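Local coordinates for terminal oxygenase component of carbazole (PDB 7BUG), which catalyses, as the oxygenase of a multicomponent system, the angular dioxygenation of carbazole to an unstable cis-hydrodiol that opens spontaneously to 2'-aminobiphenyl-2,3-diol, at residues Tyr92-Leu104 with Ile107-Leu121. Residues are numbered along the deposited sequence; the frame is centred on the assembly and turned at random. Where two conformers were deposited one is given.
Sequences YHAWTYRWEDGVL and ILTNPTSAQIGRQKL. With MG (magnesium ion), chain F; FES (Fe2/s2 (inorganic) cluster), chain D.
One face of the Trp95 indole carries Ile107, whose CD1 sits 3.9 Å from the centroid of the five-membered ring in a CH-pi contact, while its CG2 reaches Trp95 CD1; His93 O lies in plane at the indole edge. Leu121 CD2 makes a second CH-pi contact, over the centre of the Tyr97 ring, 8° off its normal. The His93 imidazole has Tyr92 CD1 over one face and cluster sulfur S1 in plane at its edge. With CG anti to the carbonyl carbon (chi1 -68°), the indole brings Trp95 CD1 to 3.3 Å from S1, and it stacks on His71. Were the indole cut back to an alanine, Ile107 would probably lose its aromatic platform and a gap would be likely beside S1. The 92-104 segment belongs to the cluster-binding part of a Rieske domain: His93 ND1 binds the cluster iron FE2 at 2.1 Å together with His71, and His93 NE2 is hydrogen-bonded to Asp180 of the second subunit. Trp95 and Ile107 form a non-hydrogen-bonded antiparallel pair, beyond which Thr109 OG1 donates to His93 O (2.7 Å). Ala94 CB presses tightly on Leu108 CB at 3.4 Å. Further along, Leu104 N donates to Gln119 O, and Leu104 O accepts from Gly117 N (2.8 Å). Leu104 CD2 packs against Gln115 CB.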
ATOM      1  N   TYR A  92      -7.504  10.514  26.450  1.00  8.36           N
ATOM      2  CA  TYR A  92      -6.330  11.366  26.197  1.00  8.77           C
ATOM      3  C   TYR A  92      -6.358  12.565  27.158  1.00  8.80           C
ATOM      4  O   TYR A  92      -5.407  12.734  27.913  1.00  9.71           O
ATOM      5  CB  TYR A  92      -6.281  11.729  24.725  1.00  9.74           C
ATOM      6  CG  TYR A  92      -4.922  12.120  24.163  1.00 10.01           C
ATOM      7  CD1 TYR A  92      -3.790  12.255  24.944  1.00 10.31           C
ATOM      8  CD2 TYR A  92      -4.816  12.448  22.813  1.00 10.20           C
ATOM      9  CE1 TYR A  92      -2.563  12.625  24.406  1.00 11.78           C
ATOM     10  CE2 TYR A  92      -3.613  12.869  22.263  1.00 11.34           C
ATOM     11  CZ  TYR A  92      -2.480  12.964  23.059  1.00 12.19           C
ATOM     12  OH  TYR A  92      -1.242  13.319  22.566  1.00 14.52           O
ATOM     13  N   HIS A  93      -7.379  13.421  27.039  1.00  8.65           N
ATOM     14  CA  HIS A  93      -7.479  14.622  27.904  1.00  8.38           C
ATOM     15  C   HIS A  93      -8.808  14.612  28.638  1.00  8.98           C
ATOM     16  O   HIS A  93      -9.191  15.633  29.138  1.00  9.78           O
ATOM     17  CB  HIS A  93      -7.259  15.937  27.159  1.00  8.65           C
ATOM     18  CG  HIS A  93      -6.146  15.882  26.178  1.00  8.95           C
ATOM     19  ND1 HIS A  93      -6.303  15.376  24.895  1.00  9.63           N
ATOM     20  CD2 HIS A  93      -4.873  16.327  26.274  1.00  9.29           C
ATOM     21  CE1 HIS A  93      -5.129  15.452  24.278  1.00  8.96           C
ATOM     22  NE2 HIS A  93      -4.234  16.045  25.095  1.00 10.20           N
ATOM     23  N   ALA A  94      -9.491  13.492  28.649  1.00  8.70           N
ATOM     24  CA  ALA A  94     -10.682  13.286  29.504  1.00  8.65           C
ATOM     25  C   ALA A  94     -11.849  14.208  29.148  1.00 10.46           C
ATOM     26  O   ALA A  94     -12.741  14.425  30.034  1.00 10.30           O
ATOM     27  CB  ALA A  94     -10.334  13.408  30.971  1.00  9.74           C
ATOM     28  N   TRP A  95     -11.980  14.627  27.892  1.00  9.69           N
ATOM     29  CA  TRP A  95     -13.270  15.164  27.416  1.00  9.65           C
ATOM     30  C   TRP A  95     -14.325  14.084  27.579  1.00  9.68           C
ATOM     31  O   TRP A  95     -14.178  12.938  27.155  1.00 10.61           O
ATOM     32  CB  TRP A  95     -13.210  15.661  25.975  1.00 10.26           C
ATOM     33  CG  TRP A  95     -12.370  16.865  25.760  1.00  9.72           C
ATOM     34  CD1 TRP A  95     -11.232  17.251  26.406  1.00  9.75           C
ATOM     35  CD2 TRP A  95     -12.615  17.839  24.744  1.00  9.31           C
ATOM     36  NE1 TRP A  95     -10.767  18.428  25.876  1.00 10.12           N
ATOM     37  CE2 TRP A  95     -11.582  18.793  24.844  1.00  9.61           C
ATOM     38  CE3 TRP A  95     -13.578  17.953  23.739  1.00 10.47           C
ATOM     39  CZ2 TRP A  95     -11.498  19.865  23.954  1.00  9.56           C
ATOM     40  CZ3 TRP A  95     -13.510  19.052  22.893  1.00 10.58           C
ATOM     41  CH2 TRP A  95     -12.482  19.983  23.016  1.00 10.09           C
ATOM     42  N   THR A  96     -15.435  14.410  28.250  1.00  9.77           N
ATOM     43  CA  THR A  96     -16.465  13.445  28.639  1.00 10.41           C
ATOM     44  C   THR A  96     -17.787  13.778  27.946  1.00 10.69           C
ATOM     45  O   THR A  96     -18.264  14.942  28.043  1.00 10.66           O
ATOM     46  CB  THR A  96     -16.616  13.472  30.159  1.00 10.51           C
ATOM     47  OG1 THR A  96     -15.349  13.075  30.701  1.00 11.41           O
ATOM     48  CG2 THR A  96     -17.702  12.530  30.631  1.00 12.24           C
ATOM     49  N   TYR A  97     -18.377  12.766  27.316  1.00 10.90           N
ATOM     50  CA  TYR A  97     -19.574  12.901  26.467  1.00 10.49           C
ATOM     51  C   TYR A  97     -20.719  12.060  27.027  1.00 10.94           C
ATOM     52  O   TYR A  97     -20.529  10.950  27.506  1.00 11.70           O
ATOM     53  CB  TYR A  97     -19.252  12.459  25.049  1.00 11.21           C
ATOM     54  CG  TYR A  97     -18.049  13.159  24.458  1.00 10.86           C
ATOM     55  CD1 TYR A  97     -18.207  14.348  23.764  1.00 11.37           C
ATOM     56  CD2 TYR A  97     -16.799  12.569  24.476  1.00 10.28           C
ATOM     57  CE1 TYR A  97     -17.142  14.969  23.149  1.00 10.75           C
ATOM     58  CE2 TYR A  97     -15.713  13.188  23.885  1.00 10.33           C
ATOM     59  CZ  TYR A  97     -15.889  14.386  23.207  1.00 10.88           C
ATOM     60  OH  TYR A  97     -14.792  14.908  22.561  1.00 10.92           O
ATOM     61  N   ARG A  98     -21.922  12.607  26.945  1.00 12.29           N
ATOM     62  CA  ARG A  98     -23.137  11.810  27.225  1.00 13.63           C
ATOM     63  C   ARG A  98     -23.453  10.903  26.045  1.00 11.98           C
ATOM     64  O   ARG A  98     -23.547  11.399  24.933  1.00 12.01           O
ATOM     65  CB  ARG A  98     -24.297  12.747  27.538  1.00 15.36           C
ATOM     66  CG  ARG A  98     -24.047  13.587  28.780  1.00 18.12           C
ATOM     67  CD  ARG A  98     -25.399  14.090  29.260  1.00 22.95           C
ATOM     68  NE  ARG A  98     -25.901  15.092  28.375  1.00 22.14           N
ATOM     69  CZ  ARG A  98     -26.025  16.392  28.657  1.00 29.00           C
ATOM     70  NH1 ARG A  98     -25.630  16.876  29.831  1.00 32.90           N
ATOM     71  NH2 ARG A  98     -26.552  17.208  27.761  1.00 26.11           N
ATOM     72  N   TRP A  99     -23.702   9.622  26.284  1.00 11.78           N
ATOM     73  CA  TRP A  99     -24.183   8.711  25.236  1.00 12.12           C
ATOM     74  C   TRP A  99     -25.498   9.230  24.664  1.00 13.17           C
ATOM     75  O   TRP A  99     -25.750   9.013  23.487  1.00 13.00           O
ATOM     76  CB  TRP A  99     -24.326   7.301  25.790  1.00 13.53           C
ATOM     77  CG  TRP A  99     -23.034   6.621  26.080  1.00 13.45           C
ATOM     78  CD1 TRP A  99     -22.370   6.504  27.274  1.00 12.76           C
ATOM     79  CD2 TRP A  99     -22.224   5.933  25.093  1.00 12.38           C
ATOM     80  NE1 TRP A  99     -21.222   5.783  27.101  1.00 13.75           N
ATOM     81  CE2 TRP A  99     -21.126   5.394  25.781  1.00 12.06           C
ATOM     82  CE3 TRP A  99     -22.354   5.673  23.729  1.00 11.89           C
ATOM     83  CZ2 TRP A  99     -20.100   4.693  25.138  1.00 13.43           C
ATOM     84  CZ3 TRP A  99     -21.362   4.935  23.099  1.00 13.34           C
ATOM     85  CH2 TRP A  99     -20.298   4.388  23.807  1.00 12.95           C
ATOM     86  N   GLU A 100     -26.398   9.782  25.490  1.00 13.38           N
ATOM     87  CA  GLU A 100     -27.788  10.010  25.019  1.00 15.59           C
ATOM     88  C   GLU A 100     -27.837  11.126  23.975  1.00 14.64           C
ATOM     89  O   GLU A 100     -28.683  11.026  23.061  1.00 14.65           O
ATOM     90  CB  GLU A 100     -28.680  10.365  26.221  1.00 18.96           C
ATOM     91  CG  GLU A 100     -30.140  10.376  25.852  1.00 23.38           C
ATOM     92  CD  GLU A 100     -30.590  11.699  25.288  1.00 30.89           C
ATOM     93  OE1 GLU A 100     -30.027  12.749  25.732  1.00 33.50           O
ATOM     94  OE2 GLU A 100     -31.514  11.684  24.436  1.00 34.84           O
ATOM     95  N   ASP A 101     -26.992  12.159  24.039  1.00 13.19           N
ATOM     96  CA  ASP A 101     -27.096  13.287  23.102  1.00 14.41           C
ATOM     97  C   ASP A 101     -25.734  13.769  22.582  1.00 13.11           C
ATOM     98  O   ASP A 101     -25.697  14.759  21.808  1.00 14.09           O
ATOM     99  CB  ASP A 101     -27.828  14.468  23.730  1.00 16.96           C
ATOM    100  CG  ASP A 101     -27.259  14.943  25.039  1.00 20.20           C
ATOM    101  OD1 ASP A 101     -26.103  14.617  25.382  1.00 16.78           O
ATOM    102  OD2 ASP A 101     -27.986  15.723  25.720  1.00 22.02           O
ATOM    103  N   GLY A 102     -24.663  13.117  22.995  1.00 13.06           N
ATOM    104  CA  GLY A 102     -23.279  13.444  22.590  1.00 12.35           C
ATOM    105  C   GLY A 102     -22.716  14.715  23.185  1.00 12.58           C
ATOM    106  O   GLY A 102     -21.614  15.135  22.838  1.00 13.02           O
ATOM    107  N   VAL A 103     -23.425  15.354  24.101  1.00 12.88           N
ATOM    108  CA  VAL A 103     -22.970  16.655  24.631  1.00 13.64           C
ATOM    109  C   VAL A 103     -21.722  16.459  25.467  1.00 11.97           C
ATOM    110  O   VAL A 103     -21.605  15.452  26.256  1.00 12.22           O
ATOM    111  CB  VAL A 103     -24.097  17.328  25.443  1.00 15.20           C
ATOM    112  CG1 VAL A 103     -23.579  18.524  26.224  1.00 15.92           C
ATOM    113  CG2 VAL A 103     -25.253  17.716  24.528  1.00 16.68           C
ATOM    114  N   LEU A 104     -20.781  17.340  25.215  1.00 12.04           N
ATOM    115  CA  LEU A 104     -19.562  17.466  26.039  1.00 11.83           C
ATOM    116  C   LEU A 104     -19.996  18.010  27.401  1.00 13.78           C
ATOM    117  O   LEU A 104     -20.207  19.238  27.503  1.00 14.36           O
ATOM    118  CB  LEU A 104     -18.576  18.387  25.345  1.00 12.71           C
ATOM    119  CG  LEU A 104     -17.245  18.588  26.035  1.00 12.56           C
ATOM    120  CD1 LEU A 104     -16.449  17.306  26.249  1.00 11.84           C
ATOM    121  CD2 LEU A 104     -16.428  19.619  25.285  1.00 14.09           C
ATOM    122  N   ILE A 107     -14.982  17.993  31.444  1.00 12.69           N
ATOM    123  CA  ILE A 107     -13.590  17.684  31.014  1.00 11.82           C
ATOM    124  C   ILE A 107     -12.731  17.486  32.254  1.00 12.16           C
ATOM    125  O   ILE A 107     -12.523  18.482  32.990  1.00 12.80           O
ATOM    126  CB  ILE A 107     -12.986  18.760  30.101  1.00 12.04           C
ATOM    127  CG1 ILE A 107     -13.845  19.052  28.873  1.00 13.04           C
ATOM    128  CG2 ILE A 107     -11.551  18.354  29.705  1.00 12.65           C
ATOM    129  CD1 ILE A 107     -13.388  20.207  28.052  1.00 13.18           C
ATOM    130  N   LEU A 108     -12.273  16.271  32.531  1.00 12.07           N
ATOM    131  CA  LEU A 108     -11.623  15.999  33.837  1.00 12.55           C
ATOM    132  C   LEU A 108     -10.348  16.816  33.990  1.00 11.71           C
ATOM    133  O   LEU A 108     -10.024  17.215  35.113  1.00 12.25           O
ATOM    134  CB  LEU A 108     -11.352  14.514  34.076  1.00 13.63           C
ATOM    135  CG  LEU A 108     -12.542  13.558  33.928  1.00 17.90           C
ATOM    136  CD1 LEU A 108     -12.182  12.187  34.468  1.00 17.90           C
ATOM    137  CD2 LEU A 108     -13.817  14.057  34.554  1.00 21.13           C
ATOM    138  N   THR A 109      -9.613  17.061  32.898  1.00 11.05           N
ATOM    139  CA  THR A 109      -8.342  17.804  32.940  1.00 11.49           C
ATOM    140  C   THR A 109      -8.535  19.307  33.072  1.00 11.84           C
ATOM    141  O   THR A 109      -7.527  19.983  33.308  1.00 14.08           O
ATOM    142  CB  THR A 109      -7.537  17.492  31.673  1.00 11.09           C
ATOM    143  OG1 THR A 109      -8.303  17.836  30.499  1.00 10.98           O
ATOM    144  CG2 THR A 109      -7.094  16.048  31.684  1.00 10.93           C
ATOM    145  N   ASN A 110      -9.742  19.826  32.925  1.00 12.04           N
ATOM    146  CA  ASN A 110     -10.003  21.275  33.065  1.00 11.94           C
ATOM    147  C   ASN A 110     -11.488  21.500  33.289  1.00 11.69           C
ATOM    148  O   ASN A 110     -12.266  21.719  32.372  1.00 11.89           O
ATOM    149  CB  ASN A 110      -9.506  22.108  31.897  1.00 13.10           C
ATOM    150  CG  ASN A 110      -9.778  23.582  32.158  1.00 14.34           C
ATOM    151  OD1 ASN A 110     -10.270  23.908  33.251  1.00 15.14           O
ATOM    152  ND2 ASN A 110      -9.587  24.438  31.136  1.00 14.29           N
ATOM    153  N   PRO A 111     -11.956  21.400  34.546  1.00 13.16           N
ATOM    154  CA  PRO A 111     -13.386  21.548  34.816  1.00 14.13           C
ATOM    155  C   PRO A 111     -13.921  22.983  34.616  1.00 14.66           C
ATOM    156  O   PRO A 111     -15.150  23.209  34.737  1.00 18.10           O
ATOM    157  CB  PRO A 111     -13.498  21.033  36.252  1.00 14.08           C
ATOM    158  CG  PRO A 111     -12.185  21.345  36.848  1.00 14.62           C
ATOM    159  CD  PRO A 111     -11.171  21.070  35.736  1.00 13.91           C
ATOM    160  N   THR A 112     -13.050  23.919  34.331  1.00 15.21           N
ATOM    161  CA  THR A 112     -13.418  25.324  34.050  1.00 15.11           C
ATOM    162  C   THR A 112     -13.453  25.627  32.571  1.00 15.30           C
ATOM    163  O   THR A 112     -13.696  26.792  32.179  1.00 15.23           O
ATOM    164  CB  THR A 112     -12.510  26.321  34.764  1.00 15.66           C
ATOM    165  OG1 THR A 112     -11.186  26.335  34.179  1.00 18.04           O
ATOM    166  CG2 THR A 112     -12.421  26.027  36.231  1.00 17.67           C
ATOM    167  N   SER A 113     -13.206  24.636  31.719  1.00 14.15           N
ATOM    168  CA  SER A 113     -13.146  24.921  30.277  1.00 14.20           C
ATOM    169  C   SER A 113     -14.418  25.580  29.766  1.00 13.00           C
ATOM    170  O   SER A 113     -15.521  25.031  30.001  1.00 14.04           O
ATOM    171  CB  SER A 113     -12.905  23.656  29.492  1.00 14.22           C
ATOM    172  OG  SER A 113     -12.704  23.945  28.111  1.00 12.20           O
ATOM    173  N   ALA A 114     -14.226  26.522  28.862  1.00 14.39           N
ATOM    174  CA  ALA A 114     -15.319  27.187  28.103  1.00 16.61           C
ATOM    175  C   ALA A 114     -15.939  26.200  27.112  1.00 15.54           C
ATOM    176  O   ALA A 114     -17.017  26.449  26.572  1.00 16.87           O
ATOM    177  CB  ALA A 114     -14.827  28.407  27.372  1.00 16.34           C
ATOM    178  N   GLN A 115     -15.268  25.085  26.798  1.00 13.70           N
ATOM    179  CA  GLN A 115     -15.861  24.112  25.836  1.00 13.92           C
ATOM    180  C   GLN A 115     -17.033  23.322  26.463  1.00 13.18           C
ATOM    181  O   GLN A 115     -17.872  22.809  25.706  1.00 14.98           O
ATOM    182  CB  GLN A 115     -14.785  23.168  25.294  1.00 14.11           C
ATOM    183  CG  GLN A 115     -13.667  23.798  24.493  1.00 14.75           C
ATOM    184  CD  GLN A 115     -14.118  24.399  23.177  1.00 17.39           C
ATOM    185  OE1 GLN A 115     -15.297  24.407  22.843  1.00 18.71           O
ATOM    186  NE2 GLN A 115     -13.172  24.895  22.400  1.00 17.62           N
ATOM    187  N   ILE A 116     -17.057  23.149  27.778  1.00 14.05           N
ATOM    188  CA  ILE A 116     -18.051  22.310  28.478  1.00 14.67           C
ATOM    189  C   ILE A 116     -19.450  22.857  28.203  1.00 14.73           C
ATOM    190  O   ILE A 116     -19.673  24.052  28.389  1.00 16.15           O
ATOM    191  CB  ILE A 116     -17.728  22.224  29.974  1.00 15.07           C
ATOM    192  CG1 ILE A 116     -16.398  21.514  30.190  1.00 14.64           C
ATOM    193  CG2 ILE A 116     -18.870  21.550  30.718  1.00 15.14           C
ATOM    194  CD1 ILE A 116     -15.817  21.765  31.545  1.00 15.62           C
ATOM    195  N   GLY A 117     -20.347  21.979  27.813  1.00 15.77           N
ATOM    196  CA  GLY A 117     -21.723  22.319  27.426  1.00 17.07           C
ATOM    197  C   GLY A 117     -21.878  23.040  26.105  1.00 19.14           C
ATOM    198  O   GLY A 117     -23.040  23.382  25.791  1.00 19.23           O
ATOM    199  N   ARG A 118     -20.815  23.270  25.314  1.00 17.07           N
ATOM    200  CA  ARG A 118     -20.839  24.124  24.114  1.00 17.31           C
ATOM    201  C   ARG A 118     -20.394  23.332  22.863  1.00 16.99           C
ATOM    202  O   ARG A 118     -20.143  23.931  21.815  1.00 17.41           O
ATOM    203  CB  ARG A 118     -19.922  25.327  24.314  1.00 19.88           C
ATOM    204  CG  ARG A 118     -20.418  26.332  25.356  1.00 22.19           C
ATOM    205  CD  ARG A 118     -19.774  27.681  25.092  1.00 25.61           C
ATOM    206  NE  ARG A 118     -20.349  28.673  25.992  1.00 30.91           N
ATOM    207  CZ  ARG A 118     -19.964  28.909  27.247  1.00 36.67           C
ATOM    208  NH1 ARG A 118     -18.961  28.249  27.813  1.00 34.14           N
ATOM    209  NH2 ARG A 118     -20.602  29.838  27.945  1.00 39.50           N
ATOM    210  N   GLN A 119     -20.193  22.030  23.025  1.00 14.14           N
ATOM    211  CA  GLN A 119     -19.798  21.116  21.928  1.00 14.08           C
ATOM    212  C   GLN A 119     -20.620  19.828  22.075  1.00 14.17           C
ATOM    213  O   GLN A 119     -21.078  19.447  23.189  1.00 13.52           O
ATOM    214  CB  GLN A 119     -18.304  20.777  21.959  1.00 13.68           C
ATOM    215  CG  GLN A 119     -17.359  21.963  21.849  1.00 14.53           C
ATOM    216  CD  GLN A 119     -17.339  22.690  20.532  1.00 15.80           C
ATOM    217  OE1 GLN A 119     -17.931  22.258  19.530  1.00 17.75           O
ATOM    218  NE2 GLN A 119     -16.652  23.814  20.519  1.00 16.87           N
ATOM    219  N   LYS A 120     -20.824  19.168  20.944  1.00 15.66           N
ATOM    220  CA  LYS A 120     -21.598  17.910  20.833  0.50 16.14           C
ATOM    221  C   LYS A 120     -20.870  16.955  19.878  1.00 13.80           C
ATOM    222  O   LYS A 120     -20.609  17.384  18.774  1.00 16.05           O
ATOM    223  CB  LYS A 120     -22.987  18.275  20.313  0.50 18.40           C
ATOM    224  CG  LYS A 120     -23.980  17.135  20.254  0.50 21.87           C
ATOM    225  CD  LYS A 120     -25.294  17.557  19.625  0.50 25.16           C
ATOM    226  CE  LYS A 120     -25.864  18.821  20.222  0.50 30.07           C
ATOM    227  NZ  LYS A 120     -27.273  19.040  19.794  0.50 33.36           N
ATOM    228  N   LEU A 121     -20.630  15.731  20.278  1.00 12.93           N
ATOM    229  CA  LEU A 121     -20.140  14.659  19.418  1.00 12.36           C
ATOM    230  C   LEU A 121     -21.324  14.092  18.658  1.00 12.54           C
ATOM    231  O   LEU A 121     -22.424  13.908  19.231  1.00 14.59           O
ATOM    232  CB  LEU A 121     -19.490  13.631  20.353  1.00 14.29           C
ATOM    233  CG  LEU A 121     -18.831  12.409  19.755  1.00 14.90           C
ATOM    234  CD1 LEU A 121     -17.840  12.759  18.674  1.00 17.38           C
ATOM    235  CD2 LEU A 121     -18.135  11.632  20.878  1.00 14.85           C
TER
HETATM  236 MG    MG F 403     -29.412  10.065  21.351  1.00 18.82          MG
HETATM  237 FE1  FES D 401      -9.942  13.243  23.395  1.00  9.48          FE
HETATM  238 FE2  FES D 401      -8.103  15.170  23.868  1.00  9.30          FE
HETATM  239  S1  FES D 401      -9.813  14.552  25.176  1.00  9.72           S
HETATM  240  S2  FES D 401      -8.205  13.810  22.088  1.00  9.45           S
HETATM  241  O   HOH W   1     -27.456   9.110  21.303  1.00 14.95           O
HETATM  242  O   HOH W   2     -31.201  11.154  21.778  1.00 19.75           O
HETATM  243  O   HOH W   3     -24.954  14.482  19.214  1.00 24.60           O
HETATM  244  O   HOH W   4     -30.122   8.411  22.349  1.00 17.11           O
HETATM  245  O   HOH W   5     -29.880   9.204  19.532  1.00 18.41           O
HETATM  246  O   HOH W   6     -28.666  11.774  20.336  1.00 20.11           O